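Local coordinates for DUF3863 domain-containing protein (Parabacteroides distasonis, PDB 3LM3), which is of unknown function but is probably a glycoside hydrolase or a carbohydrate deacetylase, at residues E327-Q332 with W339-V344; G229-G232 with G237-S240; T52-R57 with F294-I299; P33-V36 with V40-H43; F387-L392 with E433-D438. One frame throughout, in Å; residues are numbered along the deposited sequence.

Contact 1: E327-Q332 with W339-V344; sequences ELWRKQ and WNYRFV
Trp329, on the last turns of helix 322-332, meets Tyr341 of strand 341-346 and Trp339 in the loop just before it. One hydrogen bond joins the two segments: Trp329 NE1 donates to Tyr341 OH over 2.9 Å, bent to 131° at the hydrogen, with the oxygen tilted out of the indole plane. The hydroxyl also bonds to the carbonyl of Pro191, so a single OH ties the helix and the end of the sheet to the loop carrying Pro191. Tyrosine suits the place because its phenol carries that oxygen from the strand to the helix on a rigid ring.

The aromatic contacts lie beside this bond. Trp329 CZ2, at the benzo rim, comes within 3.5 Å of Trp339 CD1, and the two indoles meet obliquely, with planes 53° apart, as neither a stack nor a T. Trp339 CG sits between its own backbone N and carbonyl carbon (chi1 56°), which brings Tyr341 CE2 over one indole face, toward its rim, while its NE1 bonds to Asn336. Within the helix, Glu327 OE1 accepts from Arg330 NH1 through its syn lone pair at 2.9 Å, and Arg330 reaches Asp211 as well.

All three touching side chains are buried. The polar atoms of the three rings are each paired, so these amphipathic aromatics can fill the interior without leaving an N-H or hydroxyl unsatisfied.

Contact 2: G229-G232 with G237-S240; sequences GQTG and GYNS
Thr231 and Tyr238 cross at about a right angle, the methyl Thr231 CG2 lying 3.4 Å from Tyr238 CE2. Thr231 is turned (chi1 59°) to send its two branches to different tasks: CG2 meets the ring, while OG1 accepts from Tyr238 N at 3.0 Å. A beta-branched residue with a hydroxyl can do both. The Tyr238 ring also turns one face toward Gln230 C and makes a cation-pi contact with Arg227.

Gln230 and Asn239 run side by side in the same direction. Asn239 ND2 donates to Gly232 O at 3.0 Å, the acceptor lying in the amide plane but the N-H coming from above the carbonyl plane; its OD1 accepts from Arg241 N. Ser240 grips Gly229 O twice, with N and OG both approaching the same face of that carbonyl. Glycine suits three places: Gly229 has positive phi, a CB on Gly232 would jam against the preceding carbonyl, and one on Gly237 would clash with Thr231 OG1.

Thr231 N to Tyr238 O (2.9 Å) joins the main chains, which run roughly antiparallel and form a single beta bridge between Gln230 and Asn239. This is a hairpin-like loop between helices 222-225 and 247-253, reinforced by side-chain-to-backbone bonds.

Contact 3: T52-R57 with F294-I299; sequences TLEGVR and FGKDLI
Lys296 of helix 296-313 joins Glu54 and Arg57 of helix 53-64 in an interhelical salt-bridge network, which links the first turns of two helices far apart in sequence at the surface of the molecule. Glu54 has two conformers, and the bridge is described for one of them. Before Lys296 comes Phe294, the end of helix 290-294, which packs on Ile247 and Lys251 of helix 247-253. Gly295 then breaks the helix with a positive phi (112°) and stands at the N-cap position of the next one; its backbone angles would press a side chain against the preceding carbonyl, so glycine fits the sharp change of direction.

Lys296 is the residue that crosses. Its CG stands anti to the backbone N (chi1 179°) and the chain stays extended until a bend at chi3, which delivers the ammonium to Glu54 at about a right angle to the glutamate side chain. The aliphatic part of the lysine also touches Ala58 and Val291, so a long side chain with a charged end serves both as packing and as a bridge. Further on, Ile299 packs against Leu59 and Val291, placing apolar contact between the helices beneath the surface ion pair.

On the other side, Thr52 is the N-cap of helix 53-64, its OG1 accepting from Gly55 N at 2.9 Å. Glu54 shares its carboxylate: OE1 receives weak, long bonds from Arg57 one turn on, with Arg57 NE at 3.3 Å, leaving the other oxygen for the lysine. Lys296 NZ approaches Glu54 OE2 to 2.6 Å, on the anti side and 20° out of the carboxylate plane.

Contact 4: P33-V36 with V40-H43; sequences PWEV and VKLH
Val36 and Val40 press together at the turn end of a short hairpin-like loop between strand 21-29 and helix 53-64, where a single antiparallel bridge pairs Glu35 with Lys41. Val36 CG2 is 3.4 Å from Val40 CG1, tighter than usual for two methyl groups, and Val36 CG1 meets Leu42 CD1. Compact branched side chains suit so close an approach of the two backbones, and Val40 also packs on Pro402. Trp34 CB continues the apolar surface along Leu42 CB.

Next to this centre, His43 sits in the corner formed by Pro33 and Trp34. With CG anti to the backbone N (chi1 -166°), its imidazole presents a face to Pro33, whose CG makes a CH-pi contact 3.8 Å from the ring centroid, and an edge to the face of the Trp34 six-membered ring in a T-shaped pair, the planes 89° apart. Imidazole can offer both surfaces while its ND1 takes the N-H of Arg45. Phe113 adds a further edge-to-face contact with Trp34.

Main-chain bonds lace the two segments together. Leu42 N donates to Trp34 O at 3.0 Å, and the Val36 N to Val40 O bond is weak.

At the polar edge Glu35 and Lys41 lie alongside each other without pairing their charges. The Glu35 carboxylate is buried and held in place elsewhere, OE2 by Thr77 and OE1 by Thr31, Thr32 and Asn79. Where the segments part, one water bridges them, accepting from Trp34 N at 2.9 Å and His43 N at 3.0 Å.

Contact 5: F387-L392 with E433-D438; sequences FTRYDL and EKEDQD
Phe387 and Arg389 point from the same side of strand 383-389 toward Asp436, and their torsions decide how they share it. Phe387 has CG anti to the backbone N, carrying the ring to the aspartate, whereas Arg389 runs out straight and then bends at chi3 (70°) to swing its guanidinium across. The result is strand-on-helix packing: the edge strand of the four-stranded antiparallel sheet meets helix 434-443, the axes of residues 387-389 and 434-438 run at 84° to each other, and a salt-bridge network of Arg389, Asp391, Glu435 and Asp436 spans the junction.

Phe387 CE2 lies 3.4 Å from Asp436 CG, and the carboxylate oxygen OD1 sits at the ring edge, in its plane. A phenyl ring is well suited here, since its edge carries slight positive character and its body packs on Ile440 and Leu369. Asp436 is buried, yet both its oxygens have partners: OD1 takes the arginine and OD2 takes Lys414. These positive neighbours would probably stabilise the carboxylate as an anion.

Arg389 distributes its nitrogens among several acidic residues. NE and NH2 grip Asp391 side-on, through the syn lone pairs of both oxygens, with Arg389 NH2 to Asp391 OD2 at 2.7 Å, which fixes the rotation of the guanidinium. That leaves NH1 for the helix, where it also makes a looser salt bridge with Glu435 OE2 at 3.4 Å. A water donates to Glu435 O and accepts weakly from Arg389 NH2. Arg389 NH1 reaches Asp436 OD1 at 2.6 Å in a bent hydrogen bond, nearly along the C-O axis of that oxygen and tilted 25° from the guanidinium plane.

Overall arrangement
Along the chain, contact 4 comes first, in the loop before helix 53-64. Contact 3 starts on that helix and spans to helix 296-313; contact 2 lies within this interval. Contacts 1 and 5 follow. Contacts 2, 3 and 4 have centres 22 to 26 Å apart, whereas contacts 3 and 5 are about 48 Å apart between centres and on opposite sides of the chain's centre. Contacts 1 and 5 share the four-stranded antiparallel sheet: contact 1 uses edge strand 341-346, contact 5 the other edge strand, 383-389, and their nearest atoms are about 6 Å apart. Thus contact 1 connects the region of helices and parallel strands with the antiparallel sheet, and contact 5 packs the C-terminal helix against that sheet's far edge.

Contact 1: E327-Q332 with W339-V344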
# COMPACT_ATOMS: atom_id res chain seq x y z
N GLU A 327 -0.60 -13.74 -4.57
CA GLU A 327 -0.32 -15.07 -5.13
C GLU A 327 -0.62 -15.13 -6.61
O GLU A 327 0.10 -15.83 -7.32
CB GLU A 327 -1.02 -16.18 -4.37
CG GLU A 327 -0.46 -16.41 -2.97
CD GLU A 327 0.95 -16.97 -2.96
OE1 GLU A 327 1.47 -17.46 -3.99
OE2 GLU A 327 1.56 -16.92 -1.88
N LEU A 328 -1.61 -14.37 -7.11
CA LEU A 328 -1.78 -14.28 -8.57
C LEU A 328 -0.54 -13.67 -9.23
O LEU A 328 -0.08 -14.15 -10.27
CB LEU A 328 -3.01 -13.45 -8.95
CG LEU A 328 -4.35 -14.13 -8.78
CD1 LEU A 328 -5.48 -13.10 -8.91
CD2 LEU A 328 -4.51 -15.29 -9.80
N TRP A 329 0.03 -12.64 -8.61
CA TRP A 329 1.23 -12.02 -9.14
C TRP A 329 2.40 -13.00 -9.13
O TRP A 329 3.10 -13.17 -10.13
CB TRP A 329 1.54 -10.72 -8.38
CG TRP A 329 2.65 -9.94 -8.97
CD1 TRP A 329 2.56 -8.92 -9.86
CD2 TRP A 329 4.05 -10.07 -8.67
NE1 TRP A 329 3.80 -8.42 -10.16
CE2 TRP A 329 4.73 -9.12 -9.44
CE3 TRP A 329 4.78 -10.91 -7.83
CZ2 TRP A 329 6.13 -8.97 -9.39
CZ3 TRP A 329 6.15 -10.77 -7.78
CH2 TRP A 329 6.81 -9.80 -8.55
N ARG A 330 2.57 -13.69 -8.02
CA ARG A 330 3.66 -14.66 -7.82
C ARG A 330 3.55 -15.84 -8.78
O ARG A 330 4.57 -16.44 -9.14
CB ARG A 330 3.59 -15.13 -6.36
CG ARG A 330 4.63 -16.15 -5.95
CD ARG A 330 4.73 -16.18 -4.40
NE ARG A 330 5.62 -17.25 -3.95
CZ ARG A 330 5.26 -18.49 -3.65
NH1 ARG A 330 3.99 -18.89 -3.65
NH2 ARG A 330 6.20 -19.37 -3.30
N LYS A 331 2.34 -16.18 -9.19
CA LYS A 331 2.15 -17.25 -10.17
C LYS A 331 2.74 -16.88 -11.54
O LYS A 331 3.25 -17.75 -12.25
CB LYS A 331 0.66 -17.59 -10.28
CG LYS A 331 0.33 -18.74 -11.20
CD LYS A 331 -0.99 -19.39 -10.80
CE LYS A 331 -2.17 -18.46 -11.04
NZ LYS A 331 -3.46 -19.23 -11.14
N GLN A 332 2.67 -15.60 -11.88
CA GLN A 332 3.10 -15.10 -13.19
C GLN A 332 4.55 -14.62 -13.20
O GLN A 332 5.27 -14.85 -14.18
CB GLN A 332 2.17 -13.97 -13.63
CG GLN A 332 2.46 -13.38 -14.99
CD GLN A 332 2.21 -14.35 -16.12
OE1 GLN A 332 1.43 -15.28 -15.99
NE2 GLN A 332 2.87 -14.13 -17.25
N TRP A 339 9.32 -8.14 -14.58
CA TRP A 339 8.43 -6.99 -14.59
C TRP A 339 9.17 -5.69 -14.89
O TRP A 339 10.37 -5.58 -14.73
CB TRP A 339 7.68 -6.84 -13.26
CG TRP A 339 8.55 -6.76 -12.04
CD1 TRP A 339 8.89 -7.80 -11.22
CD2 TRP A 339 9.16 -5.59 -11.46
NE1 TRP A 339 9.66 -7.36 -10.19
CE2 TRP A 339 9.86 -6.01 -10.32
CE3 TRP A 339 9.18 -4.24 -11.80
CZ2 TRP A 339 10.59 -5.14 -9.53
CZ3 TRP A 339 9.90 -3.37 -11.00
CH2 TRP A 339 10.61 -3.83 -9.89
N ASN A 340 8.41 -4.73 -15.39
CA ASN A 340 8.92 -3.43 -15.75
C ASN A 340 7.68 -2.55 -15.81
O ASN A 340 6.86 -2.72 -16.69
CB ASN A 340 9.66 -3.50 -17.10
CG ASN A 340 10.35 -2.22 -17.48
OD1 ASN A 340 9.94 -1.15 -17.10
ND2 ASN A 340 11.44 -2.35 -18.25
N TYR A 341 7.50 -1.68 -14.82
CA TYR A 341 6.26 -0.92 -14.68
C TYR A 341 6.39 0.52 -15.14
O TYR A 341 7.43 1.17 -14.93
CB TYR A 341 5.79 -0.90 -13.24
CG TYR A 341 5.68 -2.25 -12.58
CD1 TYR A 341 4.87 -3.26 -13.10
CD2 TYR A 341 6.35 -2.50 -11.39
CE1 TYR A 341 4.73 -4.49 -12.46
CE2 TYR A 341 6.22 -3.73 -10.73
CZ TYR A 341 5.42 -4.71 -11.28
OH TYR A 341 5.25 -5.92 -10.62
N ARG A 342 5.35 0.99 -15.81
CA ARG A 342 5.26 2.36 -16.28
C ARG A 342 3.88 2.91 -15.94
O ARG A 342 2.88 2.18 -16.01
CB ARG A 342 5.44 2.43 -17.79
CG ARG A 342 6.84 2.06 -18.23
CD ARG A 342 6.95 1.94 -19.73
NE ARG A 342 6.09 0.87 -20.19
CZ ARG A 342 5.61 0.70 -21.42
NH1 ARG A 342 5.91 1.56 -22.40
NH2 ARG A 342 4.83 -0.35 -21.67
N PHE A 343 3.86 4.19 -15.56
CA PHE A 343 2.64 4.94 -15.35
C PHE A 343 2.75 6.32 -15.95
O PHE A 343 3.84 6.89 -15.97
CB PHE A 343 2.32 5.07 -13.85
CG PHE A 343 2.20 3.76 -13.16
CD1 PHE A 343 1.03 3.03 -13.24
CD2 PHE A 343 3.26 3.23 -12.45
CE1 PHE A 343 0.94 1.77 -12.66
CE2 PHE A 343 3.16 1.95 -11.85
CZ PHE A 343 1.99 1.25 -11.95
N VAL A 344 1.62 6.84 -16.40
CA VAL A 344 1.50 8.22 -16.87
C VAL A 344 0.25 8.82 -16.23
O VAL A 344 -0.81 8.17 -16.22
CB VAL A 344 1.38 8.31 -18.40
CG1 VAL A 344 1.10 9.75 -18.84
CG2 VAL A 344 2.63 7.74 -19.06

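Contact 2: G229-G232 with G237-S240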
# COMPACT_ATOMS: atom_id res chain seq x y z
N GLY A 229 4.57 15.37 3.79
CA GLY A 229 3.58 15.93 4.70
C GLY A 229 2.33 16.50 4.04
O GLY A 229 1.93 16.06 2.95
N GLN A 230 1.72 17.50 4.69
CA GLN A 230 0.34 17.89 4.39
C GLN A 230 -0.01 19.19 5.09
O GLN A 230 0.61 19.54 6.11
CB GLN A 230 -0.63 16.82 4.86
CG GLN A 230 -0.69 16.68 6.39
CD GLN A 230 -1.91 15.92 6.86
OE1 GLN A 230 -3.04 16.42 6.80
NE2 GLN A 230 -1.70 14.70 7.33
N THR A 231 -1.01 19.90 4.58
CA THR A 231 -1.58 21.06 5.30
C THR A 231 -2.88 20.67 6.01
O THR A 231 -3.34 21.38 6.92
CB THR A 231 -1.89 22.20 4.38
OG1 THR A 231 -2.83 21.75 3.38
CG2 THR A 231 -0.63 22.79 3.72
N GLY A 232 -3.47 19.55 5.62
CA GLY A 232 -4.78 19.16 6.10
C GLY A 232 -5.44 18.20 5.13
O GLY A 232 -4.79 17.70 4.20
N GLY A 237 -6.13 22.34 0.58
CA GLY A 237 -4.77 22.04 1.02
C GLY A 237 -3.96 21.17 0.10
O GLY A 237 -4.37 20.88 -1.04
N TYR A 238 -2.84 20.69 0.60
CA TYR A 238 -2.15 19.58 -0.04
C TYR A 238 -1.95 18.45 0.95
O TYR A 238 -1.92 18.66 2.17
CB TYR A 238 -0.82 20.01 -0.70
CG TYR A 238 0.36 20.22 0.23
CD1 TYR A 238 1.17 19.18 0.60
CD2 TYR A 238 0.66 21.47 0.69
CE1 TYR A 238 2.28 19.39 1.46
CE2 TYR A 238 1.76 21.71 1.51
CZ TYR A 238 2.54 20.66 1.91
OH TYR A 238 3.66 20.92 2.72
N ASN A 239 -1.86 17.22 0.43
CA ASN A 239 -1.72 16.08 1.29
C ASN A 239 -1.03 14.98 0.54
O ASN A 239 -1.54 14.45 -0.45
CB ASN A 239 -3.07 15.63 1.85
CG ASN A 239 -2.94 14.63 2.96
OD1 ASN A 239 -2.25 13.63 2.83
ND2 ASN A 239 -3.60 14.91 4.10
N SER A 240 0.18 14.64 1.01
CA SER A 240 0.99 13.62 0.34
C SER A 240 0.44 12.19 0.38
O SER A 240 0.99 11.32 -0.29
CB SER A 240 2.39 13.63 0.92
OG SER A 240 2.35 13.20 2.24

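Contact 3: T52-R57 with F294-I299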
# COMPACT_ATOMS: atom_id res chain seq x y z
N THR A 52 -17.66 -1.98 16.92
CA THR A 52 -18.91 -2.68 17.21
C THR A 52 -19.19 -3.69 16.11
O THR A 52 -18.79 -3.50 14.94
CB THR A 52 -20.13 -1.76 17.37
OG1 THR A 52 -20.49 -1.21 16.10
CG2 THR A 52 -19.86 -0.66 18.40
N LEU A 53 -19.92 -4.74 16.46
CA LEU A 53 -20.38 -5.70 15.48
C LEU A 53 -21.22 -5.02 14.41
O LEU A 53 -21.01 -5.25 13.23
CB LEU A 53 -21.19 -6.80 16.16
CG LEU A 53 -21.92 -7.79 15.23
CD1 LEU A 53 -20.95 -8.56 14.29
CD2 LEU A 53 -22.76 -8.76 16.07
N GLU A 54 -22.17 -4.18 14.80
CA GLU A 54 -23.01 -3.54 13.80
C GLU A 54 -22.21 -2.66 12.86
O GLU A 54 -22.52 -2.59 11.67
CB GLU A 54 -24.16 -2.74 14.40
CG GLU A 54 -24.87 -1.74 13.40
CD GLU A 54 -25.39 -2.35 12.05
OE1 GLU A 54 -25.07 -3.50 11.67
OE2 GLU A 54 -26.14 -1.63 11.34
N GLY A 55 -21.18 -1.97 13.35
CA GLY A 55 -20.39 -1.12 12.49
C GLY A 55 -19.58 -1.90 11.48
O GLY A 55 -19.45 -1.49 10.32
N VAL A 56 -19.00 -3.03 11.90
CA VAL A 56 -18.22 -3.84 11.04
C VAL A 56 -19.10 -4.50 9.96
O VAL A 56 -18.78 -4.54 8.79
CB VAL A 56 -17.47 -4.85 11.94
CG1 VAL A 56 -16.73 -5.82 11.12
CG2 VAL A 56 -16.52 -4.07 12.91
N ARG A 57 -20.23 -5.02 10.39
CA ARG A 57 -21.21 -5.65 9.48
C ARG A 57 -21.72 -4.63 8.46
O ARG A 57 -21.82 -4.91 7.27
CB ARG A 57 -22.36 -6.24 10.29
CG ARG A 57 -23.46 -6.86 9.43
CD ARG A 57 -24.48 -7.62 10.31
NE ARG A 57 -24.91 -6.81 11.45
CZ ARG A 57 -25.17 -7.24 12.69
NH1 ARG A 57 -25.07 -8.53 13.04
NH2 ARG A 57 -25.52 -6.35 13.63
N PHE A 294 -16.47 9.16 12.11
CA PHE A 294 -17.06 10.04 11.09
C PHE A 294 -18.53 9.85 10.82
O PHE A 294 -19.14 10.69 10.17
CB PHE A 294 -16.28 9.89 9.79
CG PHE A 294 -14.82 10.19 9.94
CD1 PHE A 294 -14.39 11.46 10.33
CD2 PHE A 294 -13.86 9.22 9.78
CE1 PHE A 294 -13.03 11.74 10.49
CE2 PHE A 294 -12.50 9.52 9.94
CZ PHE A 294 -12.10 10.78 10.32
N GLY A 295 -19.11 8.77 11.30
CA GLY A 295 -20.52 8.48 11.17
C GLY A 295 -20.76 7.29 10.26
O GLY A 295 -20.12 7.17 9.20
N LYS A 296 -21.70 6.44 10.64
CA LYS A 296 -21.94 5.21 9.92
C LYS A 296 -22.47 5.48 8.51
O LYS A 296 -22.00 4.87 7.55
CB LYS A 296 -22.90 4.31 10.70
CG LYS A 296 -23.24 3.03 10.03
CD LYS A 296 -24.12 2.15 10.96
CE LYS A 296 -25.42 1.75 10.31
NZ LYS A 296 -26.28 1.00 11.28
N ASP A 297 -23.42 6.42 8.37
CA ASP A 297 -23.98 6.63 7.05
C ASP A 297 -22.99 7.23 6.08
O ASP A 297 -22.91 6.80 4.93
CB ASP A 297 -25.24 7.48 7.11
CG ASP A 297 -26.40 6.77 7.78
OD1 ASP A 297 -26.43 5.53 7.93
OD2 ASP A 297 -27.34 7.52 8.15
N LEU A 298 -22.23 8.22 6.53
CA LEU A 298 -21.20 8.83 5.68
C LEU A 298 -20.20 7.79 5.19
O LEU A 298 -19.91 7.73 3.99
CB LEU A 298 -20.51 9.97 6.42
CG LEU A 298 -19.43 10.69 5.60
CD1 LEU A 298 -20.02 11.51 4.45
CD2 LEU A 298 -18.58 11.59 6.48
N ILE A 299 -19.64 6.98 6.09
CA ILE A 299 -18.58 6.05 5.73
C ILE A 299 -19.14 4.89 4.91
O ILE A 299 -18.53 4.49 3.92
CB ILE A 299 -17.78 5.62 6.98
CG1 ILE A 299 -17.10 6.85 7.59
CG2 ILE A 299 -16.74 4.53 6.67
CD1 ILE A 299 -16.10 7.52 6.67

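Contact 4: P33-V36 with V40-H43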
# COMPACT_ATOMS: atom_id res chain seq x y z
N PRO A 33 -4.99 3.14 18.03
CA PRO A 33 -4.65 3.34 16.63
C PRO A 33 -3.35 2.75 16.13
O PRO A 33 -3.31 2.27 14.99
CB PRO A 33 -4.62 4.87 16.48
CG PRO A 33 -5.54 5.36 17.51
CD PRO A 33 -5.35 4.42 18.67
N TRP A 34 -2.30 2.78 16.95
CA TRP A 34 -0.94 2.44 16.49
C TRP A 34 -0.30 1.44 17.44
O TRP A 34 0.79 1.66 18.01
CB TRP A 34 -0.07 3.71 16.41
CG TRP A 34 -0.52 4.78 15.45
CD1 TRP A 34 -1.36 4.65 14.40
CD2 TRP A 34 -0.12 6.17 15.47
NE1 TRP A 34 -1.51 5.88 13.74
CE2 TRP A 34 -0.76 6.81 14.39
CE3 TRP A 34 0.73 6.91 16.29
CZ2 TRP A 34 -0.59 8.17 14.11
CZ3 TRP A 34 0.90 8.28 16.01
CH2 TRP A 34 0.25 8.88 14.93
N GLU A 35 -0.99 0.33 17.66
CA GLU A 35 -0.51 -0.69 18.60
C GLU A 35 0.27 -1.75 17.82
O GLU A 35 -0.27 -2.72 17.29
CB GLU A 35 -1.62 -1.24 19.50
CG GLU A 35 -2.86 -1.77 18.75
CD GLU A 35 -4.03 -2.09 19.63
OE1 GLU A 35 -4.01 -1.75 20.86
OE2 GLU A 35 -4.97 -2.72 19.12
N VAL A 36 1.58 -1.54 17.77
CA VAL A 36 2.48 -2.44 17.06
C VAL A 36 2.77 -3.71 17.84
O VAL A 36 3.20 -4.71 17.26
CB VAL A 36 3.81 -1.73 16.74
CG1 VAL A 36 3.60 -0.54 15.76
CG2 VAL A 36 4.56 -1.27 17.97
N VAL A 40 3.00 -1.88 23.32
CA VAL A 40 3.58 -0.76 22.61
C VAL A 40 2.48 -0.10 21.81
O VAL A 40 2.19 -0.49 20.68
CB VAL A 40 4.77 -1.18 21.70
CG1 VAL A 40 5.40 0.04 21.03
CG2 VAL A 40 5.81 -1.96 22.53
N LYS A 41 1.84 0.87 22.45
CA LYS A 41 0.69 1.58 21.93
C LYS A 41 1.15 2.98 21.64
O LYS A 41 1.29 3.79 22.55
CB LYS A 41 -0.45 1.55 22.94
CG LYS A 41 -1.00 0.20 23.23
CD LYS A 41 -2.02 0.29 24.37
CE LYS A 41 -2.83 -0.94 24.48
NZ LYS A 41 -3.74 -0.85 25.67
N LEU A 42 1.47 3.26 20.40
CA LEU A 42 2.15 4.52 20.08
C LEU A 42 1.19 5.73 20.05
O LEU A 42 1.63 6.87 20.05
CB LEU A 42 2.94 4.38 18.77
CG LEU A 42 3.91 3.19 18.67
CD1 LEU A 42 4.32 2.97 17.21
CD2 LEU A 42 5.10 3.45 19.58
N HIS A 43 -0.11 5.45 20.04
CA HIS A 43 -1.16 6.46 20.06
C HIS A 43 -2.04 6.18 21.26
O HIS A 43 -2.41 5.02 21.49
CB HIS A 43 -1.98 6.36 18.79
CG HIS A 43 -2.86 7.54 18.54
ND1 HIS A 43 -3.91 7.86 19.37
CD2 HIS A 43 -2.83 8.48 17.57
CE1 HIS A 43 -4.49 8.96 18.92
NE2 HIS A 43 -3.86 9.35 17.82
O HOH W 1 -1.89 3.00 19.83

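Contact 5: F387-L392 with E433-D438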
# COMPACT_ATOMS: atom_id res chain seq x y z
N PHE A 387 15.25 9.72 -9.12
CA PHE A 387 16.05 8.66 -9.71
C PHE A 387 16.68 7.94 -8.55
O PHE A 387 17.55 8.50 -7.86
CB PHE A 387 17.10 9.21 -10.68
CG PHE A 387 17.94 8.14 -11.30
CD1 PHE A 387 17.35 7.16 -12.12
CD2 PHE A 387 19.30 8.10 -11.10
CE1 PHE A 387 18.12 6.16 -12.68
CE2 PHE A 387 20.08 7.09 -11.67
CZ PHE A 387 19.48 6.13 -12.46
N THR A 388 16.19 6.73 -8.27
CA THR A 388 16.59 5.96 -7.12
C THR A 388 17.12 4.63 -7.64
O THR A 388 16.38 3.85 -8.22
CB THR A 388 15.38 5.74 -6.19
OG1 THR A 388 14.82 6.99 -5.79
CG2 THR A 388 15.77 4.95 -4.93
N ARG A 389 18.42 4.40 -7.46
CA ARG A 389 19.06 3.18 -7.93
C ARG A 389 18.97 2.05 -6.93
O ARG A 389 19.14 2.24 -5.76
CB ARG A 389 20.53 3.48 -8.23
CG ARG A 389 20.70 4.34 -9.45
CD ARG A 389 22.15 4.62 -9.74
NE ARG A 389 22.84 3.42 -10.19
CZ ARG A 389 23.96 3.44 -10.89
NH1 ARG A 389 24.52 4.60 -11.24
NH2 ARG A 389 24.50 2.30 -11.25
N TYR A 390 18.71 0.86 -7.44
CA TYR A 390 18.62 -0.34 -6.63
C TYR A 390 19.84 -1.24 -6.77
O TYR A 390 20.02 -2.15 -5.97
CB TYR A 390 17.38 -1.13 -7.01
CG TYR A 390 16.10 -0.35 -6.88
CD1 TYR A 390 15.82 0.37 -5.74
CD2 TYR A 390 15.11 -0.43 -7.87
CE1 TYR A 390 14.62 1.06 -5.61
CE2 TYR A 390 13.90 0.24 -7.74
CZ TYR A 390 13.67 1.01 -6.62
OH TYR A 390 12.46 1.66 -6.46
N ASP A 391 20.64 -1.01 -7.80
CA ASP A 391 21.86 -1.81 -7.99
C ASP A 391 22.91 -1.49 -6.94
O ASP A 391 23.75 -2.34 -6.60
CB ASP A 391 22.36 -1.70 -9.44
CG ASP A 391 22.80 -0.30 -9.82
OD1 ASP A 391 22.28 0.70 -9.30
OD2 ASP A 391 23.67 -0.20 -10.69
N LEU A 392 22.87 -0.29 -6.39
CA LEU A 392 23.69 0.11 -5.28
C LEU A 392 23.34 -0.70 -4.01
O LEU A 392 22.17 -1.01 -3.76
CB LEU A 392 23.52 1.62 -5.01
CG LEU A 392 23.87 2.57 -6.16
CD1 LEU A 392 23.54 4.02 -5.81
CD2 LEU A 392 25.35 2.42 -6.53
N GLU A 433 24.59 12.14 -14.36
CA GLU A 433 25.90 11.57 -14.63
C GLU A 433 25.83 10.48 -15.70
O GLU A 433 24.82 9.80 -15.85
CB GLU A 433 26.50 10.98 -13.35
CG GLU A 433 26.63 11.98 -12.19
CD GLU A 433 27.02 11.32 -10.88
OE1 GLU A 433 27.98 10.52 -10.89
OE2 GLU A 433 26.36 11.59 -9.85
N LYS A 434 26.92 10.30 -16.45
CA LYS A 434 26.91 9.41 -17.62
C LYS A 434 26.42 7.99 -17.27
O LYS A 434 25.69 7.35 -18.06
CB LYS A 434 28.31 9.35 -18.25
CG LYS A 434 28.46 8.46 -19.49
CD LYS A 434 27.40 8.74 -20.56
CE LYS A 434 27.74 8.03 -21.88
NZ LYS A 434 28.24 6.63 -21.77
N GLU A 435 26.83 7.53 -16.11
CA GLU A 435 26.58 6.16 -15.66
C GLU A 435 25.10 5.99 -15.41
O GLU A 435 24.56 4.89 -15.60
CB GLU A 435 27.34 5.85 -14.37
CG GLU A 435 27.10 6.81 -13.20
CD GLU A 435 27.70 6.33 -11.88
OE1 GLU A 435 28.69 5.56 -11.92
OE2 GLU A 435 27.17 6.72 -10.81
N ASP A 436 24.48 7.06 -14.92
CA ASP A 436 23.04 7.07 -14.62
C ASP A 436 22.28 7.10 -15.92
O ASP A 436 21.33 6.34 -16.10
CB ASP A 436 22.70 8.25 -13.72
CG ASP A 436 23.25 8.10 -12.33
OD1 ASP A 436 23.53 6.95 -11.91
OD2 ASP A 436 23.31 9.12 -11.59
N GLN A 437 22.71 7.94 -16.87
CA GLN A 437 22.18 7.88 -18.22
C GLN A 437 22.31 6.47 -18.82
O GLN A 437 21.41 6.03 -19.56
CB GLN A 437 22.89 8.89 -19.14
CG GLN A 437 22.55 10.34 -18.81
CD GLN A 437 23.14 11.33 -19.79
OE1 GLN A 437 23.17 11.08 -21.00
NE2 GLN A 437 23.62 12.46 -19.27
N ASP A 438 23.45 5.84 -18.62
CA ASP A 438 23.70 4.54 -19.26
C ASP A 438 22.72 3.48 -18.74
O ASP A 438 22.17 2.70 -19.53
CB ASP A 438 25.12 4.05 -19.02
CG ASP A 438 26.16 4.81 -19.82
OD1 ASP A 438 25.84 5.32 -20.93
OD2 ASP A 438 27.28 4.87 -19.29
O HOH W 2 25.65 2.46 -14.37